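Side-chain contacts in N2152 (Neocallimastix frontalis, PDB 5U22), which probably hydrolyses rare arabinosyl-containing substrates with broad specificity, as a family 39 glycoside hydrolase built from a TIM barrel and a beta sandwich: residues 210-215 against 222-227; 245-250 against 266-271; 138-143 against 272-277. One frame throughout, in Å; residues are numbered along the deposited sequence.

Contact 1 of 3, residues 210-215 against 222-227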
# COMPACT_ATOMS: atom_id res chain seq x y z
N ILE A 210 -7.17 -6.02 -9.91
CA ILE A 210 -5.91 -6.56 -10.43
C ILE A 210 -4.84 -6.42 -9.35
O ILE A 210 -4.77 -5.40 -8.66
CB ILE A 210 -5.51 -5.84 -11.73
CG1 ILE A 210 -4.44 -6.62 -12.50
CG2 ILE A 210 -5.03 -4.41 -11.46
CD1 ILE A 210 -4.99 -7.88 -13.17
N ALA A 211 -4.02 -7.45 -9.19
CA ALA A 211 -3.06 -7.48 -8.10
C ALA A 211 -1.70 -7.95 -8.60
O ALA A 211 -1.61 -8.93 -9.35
CB ALA A 211 -3.52 -8.44 -6.99
N TRP A 212 -0.66 -7.25 -8.17
CA TRP A 212 0.70 -7.77 -8.25
C TRP A 212 1.53 -7.13 -7.15
O TRP A 212 1.04 -6.26 -6.41
CB TRP A 212 1.33 -7.52 -9.63
CG TRP A 212 1.63 -6.10 -10.02
CD1 TRP A 212 2.80 -5.41 -9.79
CD2 TRP A 212 0.78 -5.21 -10.76
NE1 TRP A 212 2.71 -4.15 -10.33
CE2 TRP A 212 1.49 -4.00 -10.94
CE3 TRP A 212 -0.51 -5.33 -11.29
CZ2 TRP A 212 0.94 -2.90 -11.61
CZ3 TRP A 212 -1.05 -4.25 -11.98
CH2 TRP A 212 -0.32 -3.04 -12.14
N HIS A 213 2.78 -7.56 -7.05
CA HIS A 213 3.68 -7.12 -5.99
C HIS A 213 4.78 -6.24 -6.57
O HIS A 213 5.18 -6.40 -7.72
CB HIS A 213 4.28 -8.33 -5.29
CG HIS A 213 3.25 -9.19 -4.63
ND1 HIS A 213 3.52 -10.47 -4.18
CD2 HIS A 213 1.94 -8.96 -4.36
CE1 HIS A 213 2.42 -10.98 -3.65
NE2 HIS A 213 1.45 -10.09 -3.76
N GLU A 214 5.25 -5.30 -5.75
CA GLU A 214 6.36 -4.41 -6.12
C GLU A 214 7.40 -4.51 -5.01
O GLU A 214 7.50 -3.66 -4.12
CB GLU A 214 5.88 -2.97 -6.34
CG GLU A 214 4.96 -2.78 -7.56
CD GLU A 214 5.69 -2.87 -8.90
OE1 GLU A 214 6.88 -3.27 -8.94
OE2 GLU A 214 5.06 -2.51 -9.93
N LEU A 215 8.20 -5.57 -5.09
CA LEU A 215 9.20 -5.87 -4.07
C LEU A 215 10.55 -6.19 -4.69
O LEU A 215 11.44 -6.68 -3.99
CB LEU A 215 8.70 -7.03 -3.18
CG LEU A 215 8.06 -8.23 -3.89
CD1 LEU A 215 9.08 -9.09 -4.66
CD2 LEU A 215 7.31 -9.08 -2.85
N SER A 222 6.38 2.84 -11.51
CA SER A 222 5.47 3.70 -12.26
C SER A 222 5.27 3.21 -13.69
O SER A 222 4.16 3.29 -14.23
CB SER A 222 5.98 5.14 -12.25
OG SER A 222 5.96 5.62 -10.91
N SER A 223 6.34 2.69 -14.31
CA SER A 223 6.22 2.17 -15.67
C SER A 223 5.29 0.96 -15.72
O SER A 223 4.69 0.69 -16.76
CB SER A 223 7.60 1.80 -16.21
OG SER A 223 8.08 0.60 -15.60
N HIS A 224 5.18 0.22 -14.61
CA HIS A 224 4.27 -0.92 -14.57
C HIS A 224 2.82 -0.46 -14.60
O HIS A 224 1.99 -1.07 -15.28
CB HIS A 224 4.54 -1.76 -13.31
CG HIS A 224 5.94 -2.29 -13.25
ND1 HIS A 224 6.55 -2.63 -12.06
CD2 HIS A 224 6.85 -2.51 -14.22
CE1 HIS A 224 7.78 -3.04 -12.31
NE2 HIS A 224 7.99 -2.98 -13.61
N PHE A 225 2.49 0.60 -13.86
CA PHE A 225 1.14 1.15 -13.93
C PHE A 225 0.81 1.62 -15.34
O PHE A 225 -0.28 1.36 -15.85
CB PHE A 225 0.98 2.31 -12.93
CG PHE A 225 1.21 1.92 -11.50
CD1 PHE A 225 0.74 0.70 -11.01
CD2 PHE A 225 1.93 2.75 -10.65
CE1 PHE A 225 0.97 0.34 -9.70
CE2 PHE A 225 2.16 2.40 -9.35
CZ PHE A 225 1.69 1.18 -8.87
N ARG A 226 1.76 2.31 -15.99
CA ARG A 226 1.51 2.77 -17.36
C ARG A 226 1.36 1.60 -18.32
O ARG A 226 0.47 1.62 -19.19
CB ARG A 226 2.64 3.71 -17.81
CG ARG A 226 2.76 4.96 -16.93
CD ARG A 226 3.70 6.00 -17.53
NE ARG A 226 5.07 5.51 -17.72
CZ ARG A 226 6.04 5.63 -16.82
NH1 ARG A 226 5.81 6.21 -15.64
NH2 ARG A 226 7.26 5.16 -17.09
N SER A 227 2.21 0.59 -18.19
CA SER A 227 2.09 -0.61 -19.01
C SER A 227 0.73 -1.27 -18.79
O SER A 227 0.02 -1.60 -19.75
CB SER A 227 3.21 -1.60 -18.68
OG SER A 227 2.95 -2.87 -19.26
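Where E214 and H224 face each other their CA atoms stand 9.4 Å apart, so residues 210-215 and 222-227 meet through side chains alone. The first runs off the end of parallel strand 209-212 of the TIM barrel, the second lies early in helix 221-235, and together they open a beta-alpha-beta unit that continues into strand 242-247. W212 sends its indole toward the helix, where CZ2 meets F225 CD1 at 3.7 Å. The two aromatic rings touch rim to rim, their planes at 44°, and neither covers the face of the other; large flat aromatic rings suit this buried seam, where Y228 also meets W212. Beyond them a polar group is held by aromatic N-H donors. E214 folds back at chi2 (-74°), which brings its carboxylate up to the imidazole of H224, nearly coplanar with it. Histidine fits here because ND1 can donate within that plane, while Y188 stacks on its ring. H224 ND1 reaches the syn lone pair of E214 OE2 at 2.6 Å. The same oxygen takes a second bond from within the first segment: W212 NE1, 2.9 Å away and in its own indole plane, approaches E214 OE2 from 54° above the carboxylate plane.

Contact 2 of 3, residues 245-250 against 266-271; sequences NEYCDE and GRFERY
Y247 offers one face of its phenol ring to the edge of F268, which points into it from helix 258-270. The closest atoms are Y247 CD1 and F268 CE2, at 3.4 Å, and the next carbon along the phenylalanine rim, CZ, stands 4.0 Å from Y247 CG. With the ring centroids 5.0 Å apart and the planes at 81°, this is a T-shaped pair, in which the weakly positive C-H edge of one ring meets the electron-rich face of the other. The CB atoms of both residues point toward the opposite segment, and the rings span a gap of 10.6 Å between the CA atoms of Y247 and F268. Y247 has CG between its backbone N and carbonyl carbon (chi1 68°), which swings the ring out from the strand, and chi2 (-98°) turns its face to F268. Phenylalanine suits the buried helical position because its edge needs no polar partner; V221 of helix 221-235 also touches it. Tyrosine suits the strand because its far end is polar: OH bonds to A40 O and to Y306 OH. The neighbouring E246 turns elsewhere, forming a salt bridge to R68 through OE2 and bonding a buffer molecule through OE1. Edge-to-face packing here joins a strand to the helix that follows it, within the beta-alpha-beta unit of 242-247, 258-270 and 275-278 in the TIM barrel.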
# COMPACT_ATOMS: atom_id res chain seq x y z
N ASN A 245 -0.44 -5.46 -3.38
CA ASN A 245 -0.70 -5.89 -2.01
C ASN A 245 0.52 -6.50 -1.34
O ASN A 245 0.38 -7.08 -0.26
CB ASN A 245 -1.93 -6.83 -1.94
CG ASN A 245 -1.82 -8.06 -2.83
OD1 ASN A 245 -0.73 -8.46 -3.24
ND2 ASN A 245 -2.97 -8.68 -3.11
N GLU A 246 1.70 -6.32 -1.93
CA GLU A 246 2.98 -6.38 -1.22
C GLU A 246 3.91 -5.37 -1.87
O GLU A 246 4.09 -5.41 -3.09
CB GLU A 246 3.63 -7.77 -1.28
CG GLU A 246 2.80 -8.88 -0.57
CD GLU A 246 3.54 -10.20 -0.53
OE1 GLU A 246 4.78 -10.15 -0.48
OE2 GLU A 246 2.89 -11.26 -0.57
N TYR A 247 4.50 -4.46 -1.08
CA TYR A 247 5.48 -3.54 -1.65
C TYR A 247 6.60 -3.25 -0.67
O TYR A 247 6.38 -3.13 0.54
CB TYR A 247 4.84 -2.21 -2.10
CG TYR A 247 4.29 -1.27 -1.03
CD1 TYR A 247 2.93 -1.25 -0.72
CD2 TYR A 247 5.12 -0.34 -0.39
CE1 TYR A 247 2.42 -0.38 0.23
CE2 TYR A 247 4.62 0.52 0.56
CZ TYR A 247 3.28 0.51 0.86
OH TYR A 247 2.78 1.39 1.80
N CYS A 248 7.81 -3.11 -1.21
CA CYS A 248 9.01 -2.87 -0.40
C CYS A 248 10.14 -2.50 -1.34
O CYS A 248 10.17 -2.94 -2.49
CB CYS A 248 9.38 -4.11 0.41
SG CYS A 248 10.68 -3.88 1.66
N ASP A 249 11.07 -1.69 -0.84
CA ASP A 249 12.34 -1.51 -1.52
C ASP A 249 13.00 -2.86 -1.77
O ASP A 249 12.76 -3.83 -1.05
CB ASP A 249 13.27 -0.63 -0.68
CG ASP A 249 14.54 -0.27 -1.41
OD1 ASP A 249 14.48 0.66 -2.24
OD2 ASP A 249 15.58 -0.93 -1.20
N GLU A 250 13.85 -2.93 -2.81
CA GLU A 250 14.59 -4.16 -3.08
C GLU A 250 15.35 -4.66 -1.86
O GLU A 250 15.47 -5.88 -1.66
CB GLU A 250 15.55 -3.95 -4.26
CG GLU A 250 16.65 -2.88 -4.04
CD GLU A 250 17.12 -2.26 -5.36
OE1 GLU A 250 16.29 -1.61 -6.03
OE2 GLU A 250 18.31 -2.42 -5.72
N GLY A 266 3.94 8.22 -2.80
CA GLY A 266 3.79 9.22 -3.84
C GLY A 266 3.36 8.64 -5.17
O GLY A 266 2.45 9.16 -5.82
N ARG A 267 3.97 7.52 -5.57
CA ARG A 267 3.69 6.98 -6.90
C ARG A 267 2.36 6.25 -6.93
O ARG A 267 1.61 6.39 -7.90
CB ARG A 267 4.86 6.08 -7.35
CG ARG A 267 6.13 6.89 -7.59
CD ARG A 267 7.41 6.06 -7.61
NE ARG A 267 8.57 6.92 -7.36
CZ ARG A 267 9.83 6.52 -7.46
NH1 ARG A 267 10.12 5.27 -7.83
NH2 ARG A 267 10.82 7.38 -7.20
N PHE A 268 2.02 5.50 -5.88
CA PHE A 268 0.68 4.91 -5.79
C PHE A 268 -0.40 5.98 -5.88
O PHE A 268 -1.40 5.80 -6.58
CB PHE A 268 0.52 4.12 -4.49
CG PHE A 268 1.32 2.84 -4.42
CD1 PHE A 268 2.22 2.51 -5.41
CD2 PHE A 268 1.16 1.98 -3.34
CE1 PHE A 268 2.97 1.34 -5.33
CE2 PHE A 268 1.89 0.80 -3.26
CZ PHE A 268 2.81 0.48 -4.27
N GLU A 269 -0.22 7.09 -5.16
CA GLU A 269 -1.21 8.16 -5.24
C GLU A 269 -1.23 8.78 -6.62
O GLU A 269 -2.30 9.09 -7.15
CB GLU A 269 -0.93 9.22 -4.18
CG GLU A 269 -1.12 8.74 -2.73
CD GLU A 269 -2.59 8.61 -2.32
OE1 GLU A 269 -3.49 9.03 -3.10
OE2 GLU A 269 -2.83 8.09 -1.21
N ARG A 270 -0.06 8.95 -7.24
CA ARG A 270 0.00 9.57 -8.56
C ARG A 270 -0.79 8.77 -9.59
O ARG A 270 -1.43 9.35 -10.48
CB ARG A 270 1.46 9.71 -9.00
CG ARG A 270 1.68 10.31 -10.38
CD ARG A 270 3.16 10.70 -10.57
NE ARG A 270 3.64 11.56 -9.49
CZ ARG A 270 4.65 11.25 -8.67
NH1 ARG A 270 5.32 10.11 -8.81
NH2 ARG A 270 5.00 12.09 -7.71
N TYR A 271 -0.78 7.45 -9.48
CA TYR A 271 -1.45 6.59 -10.45
C TYR A 271 -2.78 6.06 -9.94
O TYR A 271 -3.37 5.16 -10.56
CB TYR A 271 -0.51 5.45 -10.87
CG TYR A 271 0.60 5.97 -11.76
CD1 TYR A 271 0.39 6.10 -13.13
CD2 TYR A 271 1.81 6.40 -11.24
CE1 TYR A 271 1.39 6.60 -13.96
CE2 TYR A 271 2.81 6.91 -12.06
CZ TYR A 271 2.59 7.00 -13.42
OH TYR A 271 3.57 7.50 -14.23

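Contact 3 of 3, residues 138-143 against 272-277; sequences NFYGNE and KVDSGM
Y140 and S275 bring their CA atoms to 9.7 Å of each other although their strands, 139-143 and 275-278, are not neighbours in the parallel sheet, so the contact passes through the inside of the barrel near the ends where both strands begin. A long side chain is needed for that crossing, and Y140 supplies it: with CG anti to the backbone N (chi1 -170°), the ring reaches across and puts its hydroxyl between two polar side chains of the other segment. D274 comes from the opposite direction. Its carboxylate lies almost in the plane of the phenol, 12° from it, and OD2 sits at the ring edge, where Y140 OH donates to it. The OH-to-OD2 distance in this pair is 2.4 Å, very short for a hydrogen bond, and its exact value should not be pressed. S275 adds a smaller group: its OG bonds OG1 of T243 on the adjacent strand 242-247, and lies 2.8 Å from Y140 OH in a weak, unsettled bond. Serine is apt here, being short enough to stay beside its own strand with its small hydroxyl near both. Just before, K272, with positive phi, closes helix 258-270 in a Schellman motif, and the chain then extends through V273 to D274 and S275. T100, on the adjoining strand 98-102, and T243 also touch the tyrosine. If the short distance is real, the carboxylate of D274 probably polarises the phenol, and its own negative charge is probably eased in turn.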
# COMPACT_ATOMS: atom_id res chain seq x y z
N ASN A 138 -16.51 -6.34 5.80
CA ASN A 138 -15.36 -5.48 5.57
C ASN A 138 -14.19 -6.22 4.94
O ASN A 138 -13.03 -5.83 5.13
CB ASN A 138 -14.93 -4.77 6.86
CG ASN A 138 -14.61 -5.73 7.99
OD1 ASN A 138 -14.98 -6.90 7.97
ND2 ASN A 138 -13.90 -5.23 9.00
N PHE A 139 -14.46 -7.29 4.19
CA PHE A 139 -13.41 -7.89 3.38
C PHE A 139 -13.29 -7.13 2.07
O PHE A 139 -14.27 -6.62 1.52
CB PHE A 139 -13.71 -9.36 3.11
CG PHE A 139 -13.96 -10.16 4.36
CD1 PHE A 139 -12.91 -10.57 5.16
CD2 PHE A 139 -15.26 -10.49 4.73
CE1 PHE A 139 -13.14 -11.31 6.31
CE2 PHE A 139 -15.50 -11.21 5.87
CZ PHE A 139 -14.44 -11.63 6.67
N TYR A 140 -12.06 -7.05 1.58
CA TYR A 140 -11.74 -6.38 0.32
C TYR A 140 -12.04 -7.27 -0.87
O TYR A 140 -12.43 -6.78 -1.94
CB TYR A 140 -10.27 -6.01 0.34
CG TYR A 140 -9.75 -5.10 -0.76
CD1 TYR A 140 -10.30 -3.84 -0.98
CD2 TYR A 140 -8.67 -5.49 -1.54
CE1 TYR A 140 -9.77 -3.00 -1.97
CE2 TYR A 140 -8.15 -4.67 -2.51
CZ TYR A 140 -8.70 -3.44 -2.73
OH TYR A 140 -8.15 -2.62 -3.70
N GLY A 141 -11.83 -8.57 -0.71
CA GLY A 141 -12.11 -9.52 -1.77
C GLY A 141 -11.46 -10.85 -1.45
O GLY A 141 -10.71 -10.98 -0.48
N ASN A 142 -11.79 -11.84 -2.28
CA ASN A 142 -11.17 -13.16 -2.24
C ASN A 142 -10.01 -13.19 -3.23
O ASN A 142 -10.21 -13.09 -4.44
CB ASN A 142 -12.16 -14.26 -2.61
CG ASN A 142 -13.29 -14.41 -1.60
OD1 ASN A 142 -14.46 -14.55 -1.97
ND2 ASN A 142 -12.94 -14.41 -0.34
N GLU A 143 -8.79 -13.36 -2.71
CA GLU A 143 -7.59 -13.42 -3.54
C GLU A 143 -7.25 -14.89 -3.79
O GLU A 143 -7.01 -15.64 -2.84
CB GLU A 143 -6.45 -12.68 -2.85
CG GLU A 143 -5.18 -12.57 -3.68
CD GLU A 143 -4.05 -11.91 -2.92
OE1 GLU A 143 -4.16 -11.74 -1.68
OE2 GLU A 143 -3.03 -11.56 -3.56
N LYS A 272 -3.28 6.61 -8.83
CA LYS A 272 -4.62 6.29 -8.33
C LYS A 272 -4.77 4.80 -8.03
O LYS A 272 -5.80 4.19 -8.28
CB LYS A 272 -5.69 6.78 -9.30
CG LYS A 272 -5.62 8.29 -9.52
CD LYS A 272 -6.76 8.81 -10.40
CE LYS A 272 -6.23 9.58 -11.59
N VAL A 273 -3.71 4.22 -7.46
CA VAL A 273 -3.78 2.85 -6.97
C VAL A 273 -4.89 2.76 -5.93
O VAL A 273 -5.05 3.64 -5.08
CB VAL A 273 -2.42 2.43 -6.41
CG1 VAL A 273 -2.54 1.18 -5.55
CG2 VAL A 273 -1.45 2.19 -7.56
N ASP A 274 -5.67 1.68 -6.00
CA ASP A 274 -6.78 1.53 -5.07
C ASP A 274 -6.29 1.18 -3.67
O ASP A 274 -6.78 1.74 -2.68
CB ASP A 274 -7.75 0.47 -5.59
CG ASP A 274 -9.04 0.46 -4.82
OD1 ASP A 274 -9.78 1.47 -4.90
OD2 ASP A 274 -9.32 -0.54 -4.15
N SER A 275 -5.34 0.25 -3.56
CA SER A 275 -4.79 -0.12 -2.27
C SER A 275 -3.38 -0.63 -2.44
O SER A 275 -3.03 -1.19 -3.48
CB SER A 275 -5.64 -1.20 -1.57
OG SER A 275 -5.69 -2.41 -2.31
N GLY A 276 -2.56 -0.41 -1.42
CA GLY A 276 -1.22 -0.97 -1.39
C GLY A 276 -0.91 -1.49 -0.00
O GLY A 276 -1.30 -0.87 0.98
N MET A 277 -0.23 -2.64 0.09
CA MET A 277 0.12 -3.24 1.37
C MET A 277 1.63 -3.45 1.45
O MET A 277 2.23 -3.98 0.52
CB MET A 277 -0.58 -4.59 1.57
CG MET A 277 -1.99 -4.50 2.10
SD MET A 277 -3.25 -5.09 0.97
CE MET A 277 -3.13 -3.81 -0.21

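Strand 139-143 comes first and waits for its partner: contact 3 closes only at 272-277, after 128 intervening residues, and its loop encloses both other contacts. Inside it, contact 1 closes a short connection of six residues between strand 209-212 and helix 221-235. Contact 2 opens afterwards and closes a loop of fifteen between strand 242-247 and helix 258-270, so the two follow in series and none cross. Contacts 1 and 2 fix consecutive helices to the outside of adjacent strands, whereas contact 3 spans the barrel interior. They also touch: E214 N lies near E246 O, N245 ND2 near E143 OE2, and F225 packs against V273.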